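Local coordinates for RND efflux system, outer membrane lipoprotein, NodT family (Burkholderia mallei, PDB 6U94), which probably serves as the outer membrane channel component of an RND-type efflux system, as members of the outer membrane factor family do, at residues 88-93 and 233-238. Sequence-based numbering, arbitrary orientation.
Sequences IQRAAQ and TRQIAQ
The guanidinium of Arg90 lies with one face over the side chain of Gln235, while OE1 of Gln238 approaches its edge from the NE and NH2 side, roughly level with the group. The guanidinium and the Gln235 amide are stacked with their planes 13° apart. CB of Gln235 lies under the rim of the arginine group, 3.7 Å from Arg90 CZ, and the chain runs on so that Gln235 OE1 comes 3.5 Å from Arg90 NH1 on that same face. Further back, Arg90 CD rests 3.7 Å from Gln235 NE2. In Gln235, CG is anti to the carbonyl carbon (chi1 -67°) and the chain is extended beyond it, which carries the amide across beneath the arginine. The Gln238 amide, tilted more steeply from the guanidinium, accepts a weak, bent hydrogen bond from Arg90 NH2 to its OE1 (3.4 Å, 142° at the hydrogen). Arg90 NH2 also comes 3.3 Å from the backbone O of Gln235. Stronger partners lie outside: NH2 forms a salt bridge with Asp239 and NH1 one with Asp180, so two carboxylates would largely fix the rotation of the group. Through them Arg90 ties the segment following helix 72-86 to both long helices, 211-247 and 156-203, with Gln235 and Gln238 lining its approach, consistent with the long helices that build the trimeric periplasmic barrel in outer membrane factors.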
ATOM      1  N   ILE A  88      -8.679  -8.051   2.015  1.00 81.04           N
ATOM      2  CA  ILE A  88      -8.380  -8.829   3.218  1.00 82.62           C
ATOM      3  C   ILE A  88      -7.998 -10.260   2.857  1.00 84.27           C
ATOM      4  O   ILE A  88      -7.026 -10.813   3.385  1.00 82.42           O
ATOM      5  CB  ILE A  88      -9.570  -8.797   4.193  1.00 86.19           C
ATOM      6  CG1 ILE A  88     -10.003  -7.357   4.467  1.00 85.20           C
ATOM      7  CG2 ILE A  88      -9.204  -9.490   5.497  1.00 88.31           C
ATOM      8  CD1 ILE A  88      -8.936  -6.520   5.124  1.00 82.79           C
ATOM      9  N   GLN A  89      -8.754 -10.879   1.950  1.00 87.82           N
ATOM     10  CA  GLN A  89      -8.513 -12.274   1.607  1.00 94.50           C
ATOM     11  C   GLN A  89      -7.404 -12.463   0.579  1.00 94.54           C
ATOM     12  O   GLN A  89      -6.931 -13.592   0.412  1.00 95.17           O
ATOM     13  CB  GLN A  89      -9.802 -12.923   1.097  1.00102.66           C
ATOM     14  CG  GLN A  89     -10.850 -13.167   2.178  1.00111.04           C
ATOM     15  CD  GLN A  89     -10.449 -14.244   3.180  1.00118.61           C
ATOM     16  OE1 GLN A  89      -9.334 -14.767   3.146  1.00120.92           O
ATOM     17  NE2 GLN A  89     -11.368 -14.584   4.075  1.00123.34           N
ATOM     18  N   ARG A  90      -6.979 -11.408  -0.109  1.00 95.32           N
ATOM     19  CA  ARG A  90      -5.842 -11.498  -1.013  1.00100.41           C
ATOM     20  C   ARG A  90      -4.515 -11.240  -0.312  1.00109.25           C
ATOM     21  O   ARG A  90      -3.480 -11.146  -0.981  1.00109.53           O
ATOM     22  CB  ARG A  90      -6.016 -10.531  -2.186  1.00 93.83           C
ATOM     23  CG  ARG A  90      -6.745 -11.142  -3.367  1.00 89.83           C
ATOM     24  CD  ARG A  90      -6.581 -10.285  -4.602  1.00 82.15           C
ATOM     25  NE  ARG A  90      -7.823  -9.625  -4.986  1.00 81.35           N
ATOM     26  CZ  ARG A  90      -7.893  -8.638  -5.871  1.00 78.13           C
ATOM     27  NH1 ARG A  90      -6.788  -8.190  -6.454  1.00 69.90           N
ATOM     28  NH2 ARG A  90      -9.066  -8.093  -6.170  1.00 77.49           N
ATOM     29  N   ALA A  91      -4.518 -11.133   1.018  1.00114.65           N
ATOM     30  CA  ALA A  91      -3.277 -11.053   1.779  1.00119.00           C
ATOM     31  C   ALA A  91      -2.522 -12.375   1.813  1.00126.62           C
ATOM     32  O   ALA A  91      -1.442 -12.434   2.411  1.00125.39           O
ATOM     33  CB  ALA A  91      -3.566 -10.586   3.206  1.00119.25           C
ATOM     34  N   ALA A  92      -3.061 -13.429   1.189  1.00139.83           N
ATOM     35  CA  ALA A  92      -2.368 -14.714   1.158  1.00144.05           C
ATOM     36  C   ALA A  92      -1.098 -14.649   0.317  1.00146.17           C
ATOM     37  O   ALA A  92      -0.122 -15.346   0.617  1.00149.84           O
ATOM     38  CB  ALA A  92      -3.303 -15.803   0.631  1.00149.75           C
ATOM     39  N   GLN A  93      -1.086 -13.828  -0.726  1.00140.66           N
ATOM     40  CA  GLN A  93       0.095 -13.673  -1.564  1.00136.38           C
ATOM     41  C   GLN A  93       0.931 -12.480  -1.108  1.00131.54           C
ATOM     42  O   GLN A  93       2.093 -12.633  -0.732  1.00130.34           O
ATOM     43  CB  GLN A  93      -0.306 -13.508  -3.032  1.00134.95           C
ATOM     44  N   THR A 233      -9.933 -12.322 -14.011  1.00 87.33           N
ATOM     45  CA  THR A 233     -11.252 -11.785 -14.329  1.00 92.54           C
ATOM     46  C   THR A 233     -12.107 -11.665 -13.074  1.00 90.50           C
ATOM     47  O   THR A 233     -12.880 -10.711 -12.927  1.00 90.60           O
ATOM     48  CB  THR A 233     -11.956 -12.662 -15.367  1.00 99.28           C
ATOM     49  OG1 THR A 233     -11.486 -14.010 -15.258  1.00100.82           O
ATOM     50  CG2 THR A 233     -11.703 -12.143 -16.777  1.00100.98           C
ATOM     51  N   ARG A 234     -11.973 -12.621 -12.152  1.00 85.84           N
ATOM     52  CA  ARG A 234     -12.721 -12.550 -10.902  1.00 82.99           C
ATOM     53  C   ARG A 234     -12.181 -11.449 -10.000  1.00 84.86           C
ATOM     54  O   ARG A 234     -12.953 -10.755  -9.327  1.00 86.49           O
ATOM     55  CB  ARG A 234     -12.683 -13.902 -10.190  1.00 79.90           C
ATOM     56  N   GLN A 235     -10.857 -11.267  -9.972  1.00 80.22           N
ATOM     57  CA  GLN A 235     -10.276 -10.212  -9.148  1.00 77.41           C
ATOM     58  C   GLN A 235     -10.630  -8.833  -9.692  1.00 82.84           C
ATOM     59  O   GLN A 235     -10.827  -7.888  -8.919  1.00 87.50           O
ATOM     60  CB  GLN A 235      -8.761 -10.389  -9.054  1.00 75.56           C
ATOM     61  CG  GLN A 235      -8.334 -11.629  -8.278  1.00 76.91           C
ATOM     62  CD  GLN A 235      -6.830 -11.721  -8.093  1.00 79.07           C
ATOM     63  OE1 GLN A 235      -6.075 -10.894  -8.605  1.00 77.65           O
ATOM     64  NE2 GLN A 235      -6.388 -12.732  -7.353  1.00 79.60           N
ATOM     65  N   ILE A 236     -10.718  -8.700 -11.018  1.00 82.06           N
ATOM     66  CA  ILE A 236     -11.201  -7.455 -11.612  1.00 80.93           C
ATOM     67  C   ILE A 236     -12.618  -7.161 -11.140  1.00 83.02           C
ATOM     68  O   ILE A 236     -12.959  -6.014 -10.825  1.00 81.53           O
ATOM     69  CB  ILE A 236     -11.119  -7.530 -13.149  1.00 78.69           C
ATOM     70  CG1 ILE A 236      -9.675  -7.340 -13.617  1.00 78.13           C
ATOM     71  CG2 ILE A 236     -12.037  -6.500 -13.797  1.00 76.03           C
ATOM     72  CD1 ILE A 236      -9.510  -7.434 -15.119  1.00 79.58           C
ATOM     73  N   ALA A 237     -13.463  -8.193 -11.078  1.00 85.00           N
ATOM     74  CA  ALA A 237     -14.832  -8.006 -10.607  1.00 90.76           C
ATOM     75  C   ALA A 237     -14.859  -7.524  -9.161  1.00 89.57           C
ATOM     76  O   ALA A 237     -15.634  -6.627  -8.812  1.00 89.12           O
ATOM     77  CB  ALA A 237     -15.617  -9.309 -10.756  1.00 92.13           C
ATOM     78  N   GLN A 238     -14.012  -8.104  -8.306  1.00 91.30           N
ATOM     79  CA  GLN A 238     -13.966  -7.688  -6.907  1.00 92.46           C
ATOM     80  C   GLN A 238     -13.500  -6.244  -6.774  1.00 91.42           C
ATOM     81  O   GLN A 238     -14.049  -5.480  -5.970  1.00 96.45           O
ATOM     82  CB  GLN A 238     -13.049  -8.618  -6.114  1.00 92.32           C
ATOM     83  CG  GLN A 238     -13.470 -10.077  -6.106  1.00 92.78           C
ATOM     84  CD  GLN A 238     -12.392 -10.978  -5.533  1.00 90.08           C
ATOM     85  OE1 GLN A 238     -11.250 -10.557  -5.347  1.00 87.75           O
ATOM     86  NE2 GLN A 238     -12.751 -12.225  -5.248  1.00 90.06           N
TER